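Local coordinates for adhesion and penetration protein autotransporter (Haemophilus influenzae, PDB 3SYJ) that promotes bacterial adherence to and invasion of host cells, self-associates in bacterial aggregation, and is probably a serine protease, its passenger domain being carried to the cell surface, at residues L737-Q743 against V757-N763; T792-A798 against N810-S816. All coordinates share one frame; numbering follows the deposited sequence.

Contact 1. Residues L737-Q743 against V757-N763; sequences LSNNATQ and VDNANLN
Leu-737 lies beside Val-757, and Thr-742 beside Asn-761, as parallel bridges on two neighbouring coils of the beta-solenoid stem, before and after a corner where both segments turn from one face to the next. Leu-737 O takes the N-H of Asp-758 at 2.8 Å; beyond the corner Asn-761 is gripped from both ends, its N giving to Ala-741 O and its O receiving Gln-743 N in a nearly straight bond (169°). The corner of 737-743 is a type I' turn from Ser-738 to Ala-741, and Asn-740 N reaches across to Asn-759 O at 2.8 Å.

Inside, Leu-737 has CG anti to the backbone N (chi1 -173°), which sets CG over the methyl of Ala-760 at 3.7 Å, while CD2 leans toward Leu-762 CB. Farther along, Gln-743 and Leu-762 run side by side, and CD1 of the leucine meets OE1 of the glutamine at 3.4 Å. This buried oxygen has no polar partner in the model, whereas NE2 bonds Gly-725 O. On the outer face, Asn-761 ND2 donates almost within its own amide plane to Thr-742 OG1, 3.2 Å away.

Contact 2. Residues T792-A798 against N810-S816; sequences TVTLENA and NLTLNNS
Strands 792-796 and 810-813 are parallel neighbours on successive coils of the beta-solenoid, their axes 4.6 Å apart and inclined by 13°. Three backbone bonds join them in the zigzag of a parallel pair: Val-793 N to Asn-810 O, Thr-812 N to Val-793 O, and Leu-795 N to Thr-812 O. Both outer bonds are nearly straight at the hydrogen, but Leu-795 N approaches Thr-812 O almost in line with its C=O, whereas Val-793 N stands well above the carbonyl plane of Asn-810. Past the strands, Asn-797 N still reaches Asn-814 O, carrying the pairing into the corner.

Apolar contacts occupy the inward face. Val-793 CG1 and Leu-811 CD1 approach to 4.2 Å with their side chains crossing, and Leu-795 CD1 joins the same leucine methyl, while Leu-795 CB meets CD2 of Leu-813. Leu-811 and Leu-813 both touch Ile-818, and Leu-776 of the preceding coil touches Leu-795.

The other face carries polar residues stacked in register. Thr-794 and Thr-812 point the same way, their CG2 methyls 4.1 Å apart. The side chain of Asn-810 crosses that of Thr-792, and its OD1 accepts from Lys-858 N.

Where the strands give way to the corner, Glu-796 and Asn-814 lie alongside each other, carboxylate and amide planes only 18° apart, but it is CG of the glutamate that meets Asn-814 ND2. Here Ser-816 takes over from the strand pairing. Its OG sits anti to the carbonyl carbon (chi1 -72°), a torsion that turns the hydroxyl toward the preceding coil. There it packs 3.5 Å from Leu-795 CB and accepts a hydrogen bond from Ala-798 N at 2.8 Å.

Overall arrangement
Contacts 1 and 2 follow one another along the chain and along the solenoid axis, their centres 16 Å apart and nearest atoms about 7 Å. Strand 773-777 fills the interval: it pairs in parallel with 754-758 on one side and with 792-796 on the other, so the run 734-738, 754-758, 773-777, 792-796, 810-813 passes through both contacts. Phe-774 and Leu-776 touch Val-757 of contact 1, and Leu-776 also meets Leu-795 and Ala-798 of contact 2, linking their interiors. Asn-778 likewise touches Asp-758 and weakly bonds Asn-797. Both contacts belong to the stem, away from Ser-218, the probable catalytic serine of the N-terminal protease domain.

Contact 1. Residues L737-Q743 against V757-N763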
# COMPACT_ATOMS: atom_id res chain seq x y z
N LEU A 737 -14.64 13.53 12.68
CA LEU A 737 -14.34 12.52 13.68
C LEU A 737 -14.17 13.27 14.98
O LEU A 737 -13.29 14.12 15.10
CB LEU A 737 -13.05 11.78 13.33
CG LEU A 737 -12.67 10.57 14.19
CD1 LEU A 737 -13.63 9.41 13.95
CD2 LEU A 737 -11.25 10.14 13.91
N SER A 738 -15.02 12.97 15.96
CA SER A 738 -15.04 13.78 17.18
C SER A 738 -15.35 13.00 18.46
O SER A 738 -15.58 11.79 18.44
CB SER A 738 -16.05 14.92 17.04
OG SER A 738 -17.38 14.43 17.11
N ASN A 739 -15.35 13.73 19.57
CA ASN A 739 -15.77 13.19 20.85
C ASN A 739 -15.13 11.86 21.20
O ASN A 739 -15.79 10.92 21.65
CB ASN A 739 -17.30 13.10 20.90
CG ASN A 739 -17.95 14.47 20.77
OD1 ASN A 739 -17.96 15.25 21.72
ND2 ASN A 739 -18.49 14.77 19.59
N ASN A 740 -13.82 11.79 20.97
CA ASN A 740 -13.00 10.65 21.38
C ASN A 740 -13.24 9.36 20.60
O ASN A 740 -12.82 8.29 21.03
CB ASN A 740 -13.16 10.40 22.88
CG ASN A 740 -11.95 9.69 23.46
OD1 ASN A 740 -12.06 8.58 23.99
ND2 ASN A 740 -10.78 10.31 23.34
N ALA A 741 -13.88 9.47 19.44
CA ALA A 741 -14.03 8.31 18.57
C ALA A 741 -12.69 7.98 17.94
O ALA A 741 -11.76 8.78 17.98
CB ALA A 741 -15.07 8.57 17.49
N THR A 742 -12.59 6.79 17.36
CA THR A 742 -11.36 6.32 16.73
C THR A 742 -11.61 5.89 15.29
O THR A 742 -12.67 5.34 14.98
CB THR A 742 -10.77 5.13 17.51
OG1 THR A 742 -10.49 5.54 18.85
CG2 THR A 742 -9.49 4.64 16.87
N GLN A 743 -10.65 6.17 14.41
CA GLN A 743 -10.68 5.62 13.06
C GLN A 743 -9.39 4.87 12.73
O GLN A 743 -8.30 5.41 12.88
CB GLN A 743 -10.90 6.71 12.00
CG GLN A 743 -10.70 6.16 10.58
CD GLN A 743 -10.86 7.21 9.50
OE1 GLN A 743 -11.01 8.40 9.78
NE2 GLN A 743 -10.83 6.77 8.24
N VAL A 757 -10.79 16.43 12.58
CA VAL A 757 -10.62 15.53 13.71
C VAL A 757 -10.61 16.38 14.96
O VAL A 757 -9.60 17.03 15.27
CB VAL A 757 -9.32 14.71 13.61
CG1 VAL A 757 -9.08 13.93 14.90
CG2 VAL A 757 -9.36 13.77 12.42
N ASP A 758 -11.74 16.41 15.66
CA ASP A 758 -11.87 17.21 16.87
C ASP A 758 -11.83 16.33 18.12
O ASP A 758 -12.78 15.59 18.40
CB ASP A 758 -13.16 18.04 16.83
CG ASP A 758 -13.28 19.02 17.99
OD1 ASP A 758 -12.67 18.75 19.05
OD2 ASP A 758 -13.97 20.04 17.84
N ASN A 759 -10.74 16.42 18.87
CA ASN A 759 -10.58 15.61 20.06
C ASN A 759 -10.91 14.15 19.78
O ASN A 759 -11.75 13.55 20.45
CB ASN A 759 -11.45 16.15 21.20
CG ASN A 759 -11.17 15.44 22.53
OD1 ASN A 759 -10.04 15.06 22.82
ND2 ASN A 759 -12.21 15.28 23.34
N ALA A 760 -10.26 13.58 18.77
CA ALA A 760 -10.46 12.19 18.42
C ALA A 760 -9.17 11.58 17.91
O ALA A 760 -8.15 12.27 17.81
CB ALA A 760 -11.56 12.06 17.38
N ASN A 761 -9.21 10.30 17.56
CA ASN A 761 -8.00 9.56 17.22
C ASN A 761 -8.01 9.01 15.81
O ASN A 761 -8.59 7.96 15.54
CB ASN A 761 -7.81 8.42 18.22
CG ASN A 761 -8.24 8.82 19.62
OD1 ASN A 761 -7.69 9.75 20.21
ND2 ASN A 761 -9.25 8.13 20.15
N LEU A 762 -7.35 9.73 14.90
CA LEU A 762 -7.20 9.25 13.53
C LEU A 762 -5.91 8.46 13.42
O LEU A 762 -4.81 9.02 13.41
CB LEU A 762 -7.18 10.41 12.53
CG LEU A 762 -6.82 10.02 11.10
CD1 LEU A 762 -7.78 8.97 10.57
CD2 LEU A 762 -6.83 11.23 10.19
N ASN A 763 -6.06 7.14 13.36
CA ASN A 763 -4.94 6.24 13.15
C ASN A 763 -4.83 5.90 11.67
O ASN A 763 -5.29 4.84 11.23
CB ASN A 763 -5.12 4.99 14.01
CG ASN A 763 -4.04 3.96 13.77
OD1 ASN A 763 -3.21 4.11 12.87
ND2 ASN A 763 -4.04 2.90 14.57
O HOH W 1 -15.29 16.58 20.06
O HOH W 2 -15.00 16.12 22.84

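Contact 2. Residues T792-A798 against N810-S816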
# COMPACT_ATOMS: atom_id res chain seq x y z
N THR A 792 -5.58 23.33 2.04
CA THR A 792 -5.24 23.96 3.31
C THR A 792 -5.36 22.99 4.48
O THR A 792 -6.39 22.36 4.68
CB THR A 792 -6.15 25.16 3.61
OG1 THR A 792 -6.08 26.09 2.52
CG2 THR A 792 -5.71 25.85 4.88
N VAL A 793 -4.28 22.87 5.25
CA VAL A 793 -4.31 22.10 6.48
C VAL A 793 -4.32 23.09 7.63
O VAL A 793 -3.61 24.10 7.59
CB VAL A 793 -3.08 21.18 6.61
CG1 VAL A 793 -3.04 20.52 7.97
CG2 VAL A 793 -3.08 20.13 5.51
N THR A 794 -5.13 22.82 8.65
CA THR A 794 -5.25 23.71 9.79
C THR A 794 -5.19 22.96 11.12
O THR A 794 -5.85 21.93 11.29
CB THR A 794 -6.57 24.49 9.73
OG1 THR A 794 -6.68 25.13 8.45
CG2 THR A 794 -6.63 25.54 10.83
N LEU A 795 -4.39 23.47 12.05
CA LEU A 795 -4.31 22.90 13.39
C LEU A 795 -4.78 23.91 14.43
O LEU A 795 -4.42 25.09 14.37
CB LEU A 795 -2.89 22.45 13.71
CG LEU A 795 -2.43 21.07 13.20
CD1 LEU A 795 -2.36 21.04 11.69
CD2 LEU A 795 -1.09 20.69 13.81
N GLU A 796 -5.60 23.46 15.38
CA GLU A 796 -5.98 24.31 16.50
C GLU A 796 -5.93 23.53 17.81
O GLU A 796 -6.62 22.53 17.97
CB GLU A 796 -7.38 24.90 16.31
CG GLU A 796 -7.74 25.92 17.38
CD GLU A 796 -9.22 26.24 17.44
OE1 GLU A 796 -9.97 25.80 16.54
OE2 GLU A 796 -9.63 26.93 18.40
N ASN A 797 -5.13 24.02 18.75
CA ASN A 797 -4.94 23.34 20.02
C ASN A 797 -4.53 21.90 19.79
O ASN A 797 -4.95 21.00 20.53
CB ASN A 797 -6.21 23.41 20.86
CG ASN A 797 -6.75 24.81 20.96
OD1 ASN A 797 -7.96 25.04 20.83
ND2 ASN A 797 -5.86 25.77 21.19
N ALA A 798 -3.71 21.68 18.77
CA ALA A 798 -3.34 20.33 18.36
C ALA A 798 -1.83 20.11 18.33
O ALA A 798 -1.06 21.05 18.16
CB ALA A 798 -3.93 20.02 16.99
N ASN A 810 -0.86 24.99 1.80
CA ASN A 810 -1.06 25.95 2.86
C ASN A 810 -1.22 25.23 4.18
O ASN A 810 -1.72 24.15 4.24
CB ASN A 810 -2.26 26.84 2.55
CG ASN A 810 -2.18 27.45 1.17
OD1 ASN A 810 -1.29 28.20 0.85
ND2 ASN A 810 -3.14 27.14 0.37
N LEU A 811 -0.75 25.87 5.23
CA LEU A 811 -0.78 25.33 6.56
C LEU A 811 -1.02 26.46 7.52
O LEU A 811 -0.38 27.45 7.45
CB LEU A 811 0.55 24.66 6.87
CG LEU A 811 0.90 24.28 8.30
CD1 LEU A 811 -0.00 23.29 8.80
CD2 LEU A 811 2.32 23.81 8.41
N THR A 812 -1.96 26.29 8.42
CA THR A 812 -2.32 27.34 9.37
C THR A 812 -2.18 26.83 10.79
O THR A 812 -2.79 25.82 11.15
CB THR A 812 -3.75 27.83 9.14
OG1 THR A 812 -3.84 28.50 7.88
CG2 THR A 812 -4.16 28.79 10.24
N LEU A 813 -1.38 27.51 11.59
CA LEU A 813 -1.19 27.12 12.98
C LEU A 813 -1.92 28.06 13.91
O LEU A 813 -2.04 29.25 13.64
CB LEU A 813 0.29 27.11 13.35
CG LEU A 813 1.13 26.04 12.66
CD1 LEU A 813 2.44 25.87 13.39
CD2 LEU A 813 0.34 24.74 12.62
N ASN A 814 -2.39 27.51 15.02
CA ASN A 814 -3.03 28.30 16.06
C ASN A 814 -2.91 27.56 17.38
O ASN A 814 -3.62 26.58 17.61
CB ASN A 814 -4.50 28.55 15.71
CG ASN A 814 -5.34 28.94 16.92
OD1 ASN A 814 -4.81 29.37 17.95
ND2 ASN A 814 -6.65 28.80 16.80
N ASN A 815 -2.00 28.02 18.23
CA ASN A 815 -1.76 27.37 19.51
C ASN A 815 -1.52 25.88 19.34
O ASN A 815 -1.99 25.07 20.14
CB ASN A 815 -2.94 27.60 20.46
CG ASN A 815 -2.64 27.15 21.88
OD1 ASN A 815 -3.55 26.91 22.67
ND2 ASN A 815 -1.36 27.02 22.21
N SER A 816 -0.79 25.53 18.29
CA SER A 816 -0.51 24.13 17.98
C SER A 816 0.99 23.86 17.80
O SER A 816 1.76 24.76 17.48
CB SER A 816 -1.28 23.70 16.73
OG SER A 816 -2.67 23.57 17.02